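Long-range contacts in 401aa long hypothetical glucose-1-phosphate thymidylyltransferase (Sulfolobus tokodaii, PDB 2GGO), which acts as a bifunctional enzyme in the synthesis of UDP-N-acetylglucosamine and UDP-N-acetylgalactosamine, and probably also transfers nucleotidyl groups from UTP or dTTP to glucose 1-phosphate: residues K2-A7 with T50-S55; S165-Y170 with D186-M191; W213-V218 with E297-E302; V321-G326 with V363-N368. All blocks are in the same frame, centred on the assembly; numbering follows the deposited sequence.

Contact 1 (K2-A7 with T50-S55); sequences KAFILA and TVIVSS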
# COMPACT_ATOMS: atom_id res chain seq x y z
N LYS A 2 -0.18 24.43 -4.02
CA LYS A 2 -1.17 23.57 -3.37
C LYS A 2 -0.94 22.14 -3.84
O LYS A 2 -0.52 21.92 -4.98
CB LYS A 2 -2.58 23.99 -3.74
CG LYS A 2 -3.28 24.79 -2.70
CD LYS A 2 -4.63 25.29 -3.25
CE LYS A 2 -5.77 25.16 -2.24
NZ LYS A 2 -5.93 26.34 -1.33
N ALA A 3 -1.19 21.19 -2.93
CA ALA A 3 -1.08 19.77 -3.26
C ALA A 3 -2.46 19.13 -3.09
O ALA A 3 -3.21 19.50 -2.19
CB ALA A 3 -0.06 19.10 -2.37
N PHE A 4 -2.80 18.21 -3.98
CA PHE A 4 -4.02 17.40 -3.87
C PHE A 4 -3.61 15.97 -3.91
O PHE A 4 -2.94 15.56 -4.86
CB PHE A 4 -5.03 17.70 -4.98
CG PHE A 4 -5.63 19.09 -4.89
CD1 PHE A 4 -6.88 19.30 -4.31
CD2 PHE A 4 -4.91 20.20 -5.36
CE1 PHE A 4 -7.43 20.61 -4.21
CE2 PHE A 4 -5.43 21.52 -5.24
CZ PHE A 4 -6.69 21.72 -4.67
N ILE A 5 -3.97 15.23 -2.87
CA ILE A 5 -3.78 13.76 -2.83
C ILE A 5 -5.11 13.10 -3.18
O ILE A 5 -6.11 13.35 -2.53
CB ILE A 5 -3.30 13.28 -1.46
CG1 ILE A 5 -1.98 13.95 -1.12
CG2 ILE A 5 -3.10 11.72 -1.46
CD1 ILE A 5 -1.65 13.97 0.36
N LEU A 6 -5.11 12.31 -4.25
CA LEU A 6 -6.32 11.65 -4.70
C LEU A 6 -6.36 10.27 -4.02
O LEU A 6 -5.59 9.35 -4.36
CB LEU A 6 -6.35 11.55 -6.22
CG LEU A 6 -6.08 12.85 -7.02
CD1 LEU A 6 -6.16 12.67 -8.53
CD2 LEU A 6 -6.99 13.90 -6.58
N ALA A 7 -7.24 10.18 -3.02
CA ALA A 7 -7.40 9.03 -2.14
C ALA A 7 -8.86 8.57 -2.09
O ALA A 7 -9.38 8.23 -1.02
CB ALA A 7 -6.92 9.38 -0.75
N THR A 50 -4.56 19.03 0.43
CA THR A 50 -5.94 18.62 0.43
C THR A 50 -6.04 17.15 -0.00
O THR A 50 -5.46 16.76 -1.04
CB THR A 50 -6.74 19.45 -0.56
OG1 THR A 50 -6.64 20.82 -0.20
CG2 THR A 50 -8.22 19.04 -0.55
N VAL A 51 -6.80 16.36 0.74
CA VAL A 51 -7.14 15.00 0.28
C VAL A 51 -8.55 14.91 -0.30
O VAL A 51 -9.52 15.24 0.35
CB VAL A 51 -6.98 13.96 1.41
CG1 VAL A 51 -6.85 12.57 0.82
CG2 VAL A 51 -5.78 14.28 2.23
N ILE A 52 -8.67 14.46 -1.54
CA ILE A 52 -9.98 14.12 -2.07
C ILE A 52 -10.28 12.66 -1.70
O ILE A 52 -9.50 11.75 -1.97
CB ILE A 52 -10.06 14.36 -3.58
CG1 ILE A 52 -9.85 15.86 -3.83
CG2 ILE A 52 -11.42 13.90 -4.14
CD1 ILE A 52 -8.92 16.18 -4.99
N VAL A 53 -11.39 12.47 -1.00
CA VAL A 53 -11.76 11.20 -0.44
C VAL A 53 -13.20 10.86 -0.85
O VAL A 53 -13.88 11.66 -1.51
CB VAL A 53 -11.60 11.21 1.11
CG1 VAL A 53 -10.23 11.69 1.48
CG2 VAL A 53 -12.66 12.07 1.81
N SER A 54 -13.67 9.67 -0.50
CA SER A 54 -15.07 9.36 -0.70
C SER A 54 -15.83 9.77 0.56
O SER A 54 -15.24 9.86 1.64
CB SER A 54 -15.24 7.87 -1.01
OG SER A 54 -14.84 7.09 0.11
N SER A 55 -17.13 10.03 0.42
CA SER A 55 -18.00 10.43 1.57
C SER A 55 -18.00 9.39 2.68
O SER A 55 -17.87 9.74 3.86
CB SER A 55 -19.41 10.68 1.08
OG SER A 55 -19.37 11.20 -0.25
O HOH W 1 -4.68 22.02 -1.56
O HOH W 2 -11.55 7.56 0.24
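Thr-50 CB and Ile-52 CD1 come in obliquely on the Phe-4 ring, each 3.8 Å from Phe-4 CD1, while a water lies over one face of the ring, 3.7 Å above its plane and displaced toward the rim. With CG beside the backbone N (chi1 -67°), the ring runs alongside the Thr-50 side chain, both pointing the same way. The water links Ala-3 O to Thr-50 OG1, which it reaches at 2.7 Å. Further along the same face of the sheet, Leu-6 CD2 presses on Ile-52 CD1 at 3.4 Å, tighter than ordinary van der Waals contact. Cutting Phe-4 back to an alanine would probably leave Thr-50 CB and Ile-52 CD1 without their aromatic neighbour and the water without the ring beneath it. The other face holds Ile-5 and Val-51, and near its end Ala-7 CB meets Val-51 CG1 at 3.6 Å.

Four backbone bonds fix the register, alternating between the strands; the shortest runs from Ile-5 N to Thr-50 O at 2.8 Å. Beyond the strand end, a second water joins Ala-7 O to Ser-54 N. The axes come within 4.7 Å, at 26° between their directions, as expected of twisted parallel neighbours. Leu-6 touches Tyr-97 and Ile-52 touches Gln-73, which probably bind the sugar phosphate and the nucleotide respectively. The connection between the strands runs through helix 33-43, which packs on Ala-3, Ile-5 and Val-51; this beta-alpha-beta crossover, within the parallel order 69-72, 48-53, 2-6, 92-97, is the Rossmann-like core of the GT-A nucleotidyltransferase fold.

Contact 2 (S165-Y170 with D186-M191); sequences SDIFTY and DAINLM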
# COMPACT_ATOMS: atom_id res chain seq x y z
N SER A 165 -4.08 25.67 -14.00
CA SER A 165 -5.53 25.76 -14.15
C SER A 165 -6.08 25.49 -15.59
O SER A 165 -7.28 25.32 -15.76
CB SER A 165 -6.03 27.10 -13.61
OG SER A 165 -5.10 28.14 -13.91
N ASP A 166 -5.20 25.45 -16.59
CA ASP A 166 -5.58 25.03 -17.96
C ASP A 166 -6.11 23.62 -18.02
O ASP A 166 -6.72 23.24 -19.01
CB ASP A 166 -4.38 25.06 -18.90
CG ASP A 166 -3.52 26.26 -18.72
OD1 ASP A 166 -4.08 27.32 -18.35
OD2 ASP A 166 -2.29 26.14 -18.95
N ILE A 167 -5.84 22.83 -16.98
CA ILE A 167 -6.31 21.47 -16.98
C ILE A 167 -7.85 21.39 -17.02
O ILE A 167 -8.40 20.50 -17.68
CB ILE A 167 -5.73 20.63 -15.80
CG1 ILE A 167 -5.80 19.13 -16.13
CG2 ILE A 167 -6.43 20.95 -14.47
CD1 ILE A 167 -5.24 18.73 -17.51
N PHE A 168 -8.52 22.34 -16.36
CA PHE A 168 -9.99 22.32 -16.25
C PHE A 168 -10.68 22.41 -17.61
O PHE A 168 -11.66 21.72 -17.87
CB PHE A 168 -10.47 23.41 -15.30
CG PHE A 168 -9.88 23.32 -13.93
CD1 PHE A 168 -10.28 22.31 -13.05
CD2 PHE A 168 -8.91 24.24 -13.50
CE1 PHE A 168 -9.72 22.22 -11.76
CE2 PHE A 168 -8.35 24.16 -12.22
CZ PHE A 168 -8.76 23.15 -11.35
N THR A 169 -10.13 23.25 -18.48
CA THR A 169 -10.59 23.38 -19.85
C THR A 169 -10.75 22.02 -20.55
O THR A 169 -11.85 21.69 -21.02
CB THR A 169 -9.65 24.30 -20.64
OG1 THR A 169 -9.60 25.58 -20.00
CG2 THR A 169 -10.14 24.48 -22.08
N TYR A 170 -9.67 21.24 -20.60
CA TYR A 170 -9.67 19.95 -21.30
C TYR A 170 -10.42 18.85 -20.53
O TYR A 170 -10.69 17.79 -21.08
CB TYR A 170 -8.24 19.49 -21.64
CG TYR A 170 -7.43 20.53 -22.36
CD1 TYR A 170 -6.83 21.58 -21.66
CD2 TYR A 170 -7.27 20.48 -23.74
CE1 TYR A 170 -6.08 22.56 -22.31
CE2 TYR A 170 -6.51 21.46 -24.41
CZ TYR A 170 -5.92 22.49 -23.68
OH TYR A 170 -5.18 23.47 -24.31
N ASP A 186 -6.70 11.49 -20.04
CA ASP A 186 -7.42 11.89 -21.26
C ASP A 186 -7.25 13.37 -21.51
O ASP A 186 -6.87 13.79 -22.61
CB ASP A 186 -8.91 11.59 -21.13
CG ASP A 186 -9.23 10.12 -21.32
OD1 ASP A 186 -8.40 9.39 -21.92
OD2 ASP A 186 -10.32 9.70 -20.85
N ALA A 187 -7.56 14.15 -20.47
CA ALA A 187 -7.47 15.61 -20.47
C ALA A 187 -6.03 16.10 -20.65
O ALA A 187 -5.79 17.10 -21.33
CB ALA A 187 -8.07 16.17 -19.18
N ILE A 188 -5.08 15.40 -20.03
CA ILE A 188 -3.66 15.71 -20.17
C ILE A 188 -3.19 15.46 -21.61
O ILE A 188 -2.23 16.08 -22.08
CB ILE A 188 -2.77 14.90 -19.15
CG1 ILE A 188 -2.92 15.47 -17.73
CG2 ILE A 188 -1.30 14.88 -19.59
CD1 ILE A 188 -2.25 14.64 -16.65
N ASN A 189 -3.89 14.56 -22.31
CA ASN A 189 -3.50 14.18 -23.66
C ASN A 189 -3.87 15.18 -24.76
O ASN A 189 -3.09 15.37 -25.70
CB ASN A 189 -3.97 12.77 -23.99
CG ASN A 189 -2.85 11.76 -23.87
OD1 ASN A 189 -3.08 10.59 -23.61
ND2 ASN A 189 -1.62 12.22 -24.07
N LEU A 190 -5.03 15.83 -24.61
CA LEU A 190 -5.40 16.96 -25.46
C LEU A 190 -4.53 18.19 -25.18
O LEU A 190 -4.07 18.86 -26.10
CB LEU A 190 -6.88 17.36 -25.28
CG LEU A 190 -8.00 16.46 -24.76
CD1 LEU A 190 -9.23 17.34 -24.57
CD2 LEU A 190 -8.30 15.23 -25.64
N MET A 191 -4.31 18.47 -23.89
CA MET A 191 -3.48 19.59 -23.46
C MET A 191 -2.05 19.47 -23.98
O MET A 191 -1.46 20.47 -24.38
CB MET A 191 -3.50 19.71 -21.93
CG MET A 191 -2.88 21.01 -21.39
SD MET A 191 -2.70 21.11 -19.59
CE MET A 191 -1.34 19.99 -19.31
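Ala-187 O accepts the helical bond from Met-191 N at 3.3 Å and also has Tyr-170 CB packed against it at 3.4 Å. From that CB the Tyr-170 ring extends over the start of Met-191: Met-191 CA sits 3.6 Å above the ring plane, over its centre, and Met-191 CB makes a CH-pi contact only 11° off the ring normal. Leu-190 CD1 lies in plane at the ring edge, while Leu-190 CB approaches Tyr-170 CD2 at 3.5 Å. The Met-191 sulfur stands oblique to the ring, 5.3 Å from SD to the centroid, a Met-aromatic contact.

Helices 166-173 and 184-194 of the nucleotidyltransferase domain thus meet nearly at right angles, 105° between the short axes. Ala-187 faces the crossing, its CB 3.6 Å from Tyr-170 O. A second cluster forms round Ile-167 CD1, which touches Ile-188 CG1 at 4.0 Å and Met-191 SD at 4.1 Å; its CG1 is anti to the backbone N (chi1 -158°), which sends the branch across to the partner helix. An alanine at Tyr-170 is likely to open a gap over Met-191 and leave Asp-194 without its bond to the tyrosine OH. Ile-188 continues inward onto Ile-119 of strand 117-123.

Contact 3 (W213-V218 with E297-E302); sequences WNIIDV and ESVIME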
# COMPACT_ATOMS: atom_id res chain seq x y z
N TRP A 213 -0.25 -8.13 -2.11
CA TRP A 213 1.14 -8.45 -1.90
C TRP A 213 2.08 -7.28 -1.98
O TRP A 213 3.16 -7.38 -1.41
CB TRP A 213 1.61 -9.59 -2.77
CG TRP A 213 1.39 -9.40 -4.17
CD1 TRP A 213 2.27 -8.86 -5.04
CD2 TRP A 213 0.19 -9.72 -4.93
NE1 TRP A 213 1.70 -8.79 -6.30
CE2 TRP A 213 0.44 -9.34 -6.26
CE3 TRP A 213 -1.05 -10.28 -4.62
CZ2 TRP A 213 -0.49 -9.51 -7.28
CZ3 TRP A 213 -1.98 -10.45 -5.64
CH2 TRP A 213 -1.69 -10.08 -6.95
N ASN A 214 1.71 -6.18 -2.65
CA ASN A 214 2.55 -4.96 -2.67
C ASN A 214 2.71 -4.34 -1.32
O ASN A 214 3.68 -3.66 -1.10
CB ASN A 214 2.09 -3.89 -3.66
CG ASN A 214 1.97 -4.40 -5.09
OD1 ASN A 214 2.85 -5.10 -5.63
ND2 ASN A 214 0.90 -4.01 -5.75
N ILE A 215 1.81 -4.59 -0.38
CA ILE A 215 2.08 -4.20 1.01
C ILE A 215 3.36 -4.86 1.57
O ILE A 215 4.11 -4.25 2.35
CB ILE A 215 0.84 -4.51 1.91
CG1 ILE A 215 -0.44 -3.95 1.28
CG2 ILE A 215 1.08 -4.04 3.35
CD1 ILE A 215 -1.68 -3.95 2.22
N ILE A 216 3.59 -6.11 1.17
CA ILE A 216 4.86 -6.78 1.49
C ILE A 216 6.03 -6.09 0.74
O ILE A 216 6.98 -5.68 1.33
CB ILE A 216 4.84 -8.32 1.26
CG1 ILE A 216 3.64 -8.95 2.03
CG2 ILE A 216 6.07 -8.88 1.90
CD1 ILE A 216 3.16 -10.39 1.55
N ASP A 217 5.93 -6.00 -0.57
CA ASP A 217 6.86 -5.22 -1.36
C ASP A 217 7.31 -3.91 -0.65
O ASP A 217 8.48 -3.80 -0.23
CB ASP A 217 6.21 -4.92 -2.72
CG ASP A 217 5.92 -6.15 -3.51
OD1 ASP A 217 6.44 -7.21 -3.11
OD2 ASP A 217 5.16 -6.12 -4.51
N VAL A 218 6.41 -2.95 -0.44
CA VAL A 218 6.95 -1.66 0.13
C VAL A 218 7.50 -1.74 1.54
O VAL A 218 8.41 -0.97 1.97
CB VAL A 218 5.95 -0.45 0.00
CG1 VAL A 218 5.59 -0.25 -1.43
CG2 VAL A 218 4.69 -0.77 0.75
N GLU A 297 8.79 -12.93 6.55
CA GLU A 297 8.28 -12.09 5.47
C GLU A 297 6.81 -11.78 5.52
O GLU A 297 6.06 -12.07 4.58
CB GLU A 297 8.58 -12.69 4.11
CG GLU A 297 8.68 -11.60 3.06
CD GLU A 297 9.56 -12.01 1.90
OE1 GLU A 297 9.13 -11.89 0.74
OE2 GLU A 297 10.69 -12.48 2.17
N SER A 298 6.38 -11.15 6.58
CA SER A 298 4.97 -10.76 6.68
C SER A 298 4.84 -9.45 7.41
O SER A 298 5.71 -9.07 8.17
CB SER A 298 4.16 -11.81 7.47
OG SER A 298 4.64 -13.09 7.14
N VAL A 299 3.69 -8.83 7.22
CA VAL A 299 3.35 -7.58 7.80
C VAL A 299 2.17 -7.90 8.68
O VAL A 299 1.14 -8.42 8.21
CB VAL A 299 2.94 -6.57 6.71
CG1 VAL A 299 2.70 -5.20 7.32
CG2 VAL A 299 4.09 -6.51 5.63
N ILE A 300 2.33 -7.62 9.94
CA ILE A 300 1.26 -7.93 10.91
C ILE A 300 0.98 -6.58 11.59
O ILE A 300 1.82 -6.00 12.23
CB ILE A 300 1.73 -9.03 11.92
CG1 ILE A 300 2.05 -10.37 11.19
CG2 ILE A 300 0.71 -9.32 12.96
CD1 ILE A 300 2.81 -11.40 12.10
N MET A 301 -0.23 -6.08 11.36
CA MET A 301 -0.63 -4.75 11.76
C MET A 301 -1.01 -4.64 13.23
O MET A 301 -0.88 -5.59 14.03
CB MET A 301 -1.72 -4.23 10.80
CG MET A 301 -1.24 -4.15 9.33
SD MET A 301 -2.47 -3.73 8.08
CE MET A 301 -1.45 -3.96 6.63
N GLU A 302 -1.50 -3.46 13.58
CA GLU A 302 -1.58 -2.95 14.96
C GLU A 302 -2.32 -3.88 15.93
O GLU A 302 -3.49 -4.17 15.69
CB GLU A 302 -2.33 -1.61 14.97
CG GLU A 302 -1.70 -0.50 14.12
CD GLU A 302 -2.19 -0.43 12.67
OE1 GLU A 302 -2.78 -1.40 12.17
OE2 GLU A 302 -1.98 0.61 12.00
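Ile-216 branches at CB into two arms that meet different residues of the strand 298-300 region. CG2, anti to the backbone N (chi1 -54° for the CG1 arm), crosses the Glu-297 side chain at about a right angle and meets its CG at 3.9 Å. The other arm, CG1, faces Val-299 CG2 at 4.4 Å, and the side chain also touches Val-316 of the adjacent strand. At the root, Ile-216 CA is 4.2 Å from the same Val-299 CG2.

That valine points its CB at the helix and sets its two methyls against the neighbouring Ile-215 and Ile-216: CG2 also lies 4.0 Å from Ile-215 O, and CG1 lies 4.4 Å from Ile-215 CG2. The extended Met-301 chain adds its terminal CE, 4.1 Å from Ile-215 CG2. These are ordinary apolar separations, and the contact is apolar apart from the far end of Glu-297, whose OE1 forms a salt bridge with Lys-220, one helical turn after Ile-216.

Helix 212-225, the last of the nucleotidyltransferase part, therefore lies against the parallel sheet of the C-terminal beta-helix where strands 298-300 and 316-317 run side by side; Met-301 also touches Pro-27 of strand 27-28, on the N-terminal side of the interface.

Contact 4 (V321-G326 with V363-N368); sequences VNFGAG and VRTGIN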
# COMPACT_ATOMS: atom_id res chain seq x y z
N VAL A 321 -6.18 -8.83 14.87
CA VAL A 321 -6.44 -10.22 14.51
C VAL A 321 -5.95 -11.05 15.65
O VAL A 321 -5.02 -10.64 16.35
CB VAL A 321 -5.77 -10.61 13.16
CG1 VAL A 321 -6.10 -12.19 12.74
CG2 VAL A 321 -6.39 -9.73 12.03
N ASN A 322 -6.64 -12.16 15.95
CA ASN A 322 -6.10 -13.11 16.94
C ASN A 322 -5.99 -14.45 16.31
O ASN A 322 -6.95 -14.87 15.83
CB ASN A 322 -6.99 -13.25 18.22
CG ASN A 322 -7.17 -11.90 18.96
OD1 ASN A 322 -6.26 -11.38 19.60
ND2 ASN A 322 -8.35 -11.29 18.80
N PHE A 323 -4.84 -15.12 16.42
CA PHE A 323 -4.75 -16.49 15.96
C PHE A 323 -5.04 -17.41 17.04
O PHE A 323 -4.33 -17.42 18.04
CB PHE A 323 -3.36 -16.86 15.31
CG PHE A 323 -3.36 -16.55 13.84
CD1 PHE A 323 -4.39 -15.77 13.34
CD2 PHE A 323 -2.41 -17.02 12.96
CE1 PHE A 323 -4.46 -15.48 11.94
CE2 PHE A 323 -2.44 -16.73 11.62
CZ PHE A 323 -3.46 -15.93 11.12
N GLY A 324 -6.03 -18.27 16.85
CA GLY A 324 -5.99 -19.45 17.77
C GLY A 324 -4.77 -20.35 17.66
O GLY A 324 -4.20 -20.57 16.53
N ALA A 325 -4.41 -20.95 18.79
CA ALA A 325 -3.36 -21.99 18.89
C ALA A 325 -3.47 -22.89 17.76
O ALA A 325 -4.61 -23.30 17.35
CB ALA A 325 -3.36 -22.78 20.23
N GLY A 326 -2.37 -23.01 17.10
CA GLY A 326 -2.26 -23.96 15.98
C GLY A 326 -2.73 -23.49 14.64
O GLY A 326 -2.78 -24.32 13.81
N VAL A 363 -10.33 -10.27 12.58
CA VAL A 363 -10.41 -11.71 12.47
C VAL A 363 -9.99 -12.52 13.69
O VAL A 363 -8.98 -12.23 14.40
CB VAL A 363 -9.74 -12.19 11.11
CG1 VAL A 363 -9.46 -13.72 11.11
CG2 VAL A 363 -10.56 -11.86 10.01
N ARG A 364 -10.70 -13.62 13.94
CA ARG A 364 -10.32 -14.53 15.05
C ARG A 364 -10.29 -15.93 14.45
O ARG A 364 -11.24 -16.31 13.86
CB ARG A 364 -11.29 -14.43 16.27
CG ARG A 364 -10.82 -15.41 17.42
CD ARG A 364 -11.50 -15.26 18.85
NE ARG A 364 -11.03 -14.09 19.65
CZ ARG A 364 -9.93 -14.03 20.43
NH1 ARG A 364 -9.07 -15.07 20.53
NH2 ARG A 364 -9.68 -12.90 21.11
N THR A 365 -9.18 -16.66 14.50
CA THR A 365 -9.31 -18.02 13.91
C THR A 365 -9.43 -18.95 15.10
O THR A 365 -8.86 -18.68 16.13
CB THR A 365 -8.12 -18.41 13.13
OG1 THR A 365 -7.02 -18.38 14.09
CG2 THR A 365 -7.77 -17.36 12.19
N GLY A 366 -10.22 -20.02 15.02
CA GLY A 366 -10.14 -21.05 16.02
C GLY A 366 -8.83 -21.78 16.13
O GLY A 366 -8.01 -21.56 15.23
N ILE A 367 -8.54 -22.50 17.23
CA ILE A 367 -7.36 -23.47 17.19
C ILE A 367 -7.24 -24.35 15.97
O ILE A 367 -8.27 -24.84 15.44
CB ILE A 367 -7.23 -24.39 18.40
CG1 ILE A 367 -8.59 -25.17 18.48
CG2 ILE A 367 -7.20 -23.56 19.57
CD1 ILE A 367 -8.69 -26.39 19.61
N ASN A 368 -6.01 -24.62 15.56
CA ASN A 368 -5.71 -25.66 14.57
C ASN A 368 -6.36 -25.41 13.27
O ASN A 368 -6.74 -26.34 12.57
CB ASN A 368 -6.27 -26.99 15.09
CG ASN A 368 -5.39 -28.09 14.80
OD1 ASN A 368 -4.27 -27.92 14.30
ND2 ASN A 368 -5.82 -29.30 15.21
O HOH W 3 -1.19 -26.74 14.21
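This is a parallel pairing of a short strand, 364-365, with a weakly bonded one at about 322-323, in the hexapeptide-repeat domain, whose family fold is a left-handed beta-helix. The segments run only 3° apart end to end. Asn-322 N gives a nearly straight bond to Val-363 O at 2.8 Å, and Thr-365 N answers to Asn-322 O at 3.2 Å. Gly-324 N is shared between Thr-365 O and Thr-365 OG1, both at 2.9 Å and both bent; the hydroxyl reaches it from the crowded position between backbone N and carbonyl carbon (chi1 60°). A side chain on Gly-324 would collide with the 365-367 backbone, so glycine suits the spot.

On the Asn-322 and Arg-364 face, the amide stacks over the guanidinium with planes 13° apart, and Asn-322 CB lies 3.5 Å above the guanidinium plane, toward its rim. Val-321 and Val-363 run side by side, CG1 of Val-321 meeting CB of Val-363 at 4.0 Å. Beyond the strands, a water donates to Gly-326 O at 2.9 Å.

On one side Val-321 and Phe-323 bond through their backbones to Lys-305, and Phe-323 packs on Ile-306 of strand 305-308; on the other, Gly-366 bonds to Ile-383 of strand 382-383.

Along the chain the four contacts follow in series, each closing before the next opens. Contacts 1 and 2 both lie in the nucleotidyltransferase domain, their centres 19 Å apart: contact 1 is within its mixed sheet, whereas contact 2 joins two helices further out, one of which packs on strand 117-123 of that sheet. Contact 3 joins the two domains, pairing the last helix of the first with strand 298-300 of the beta-helix. Contact 4 is confined to the beta-helix, its centre 19 Å from that of contact 3 and 52 Å from that of contact 2. They thus run from the nucleotidyltransferase domain, through the interface, to the beta-helix, a two-domain layout consistent with two activities.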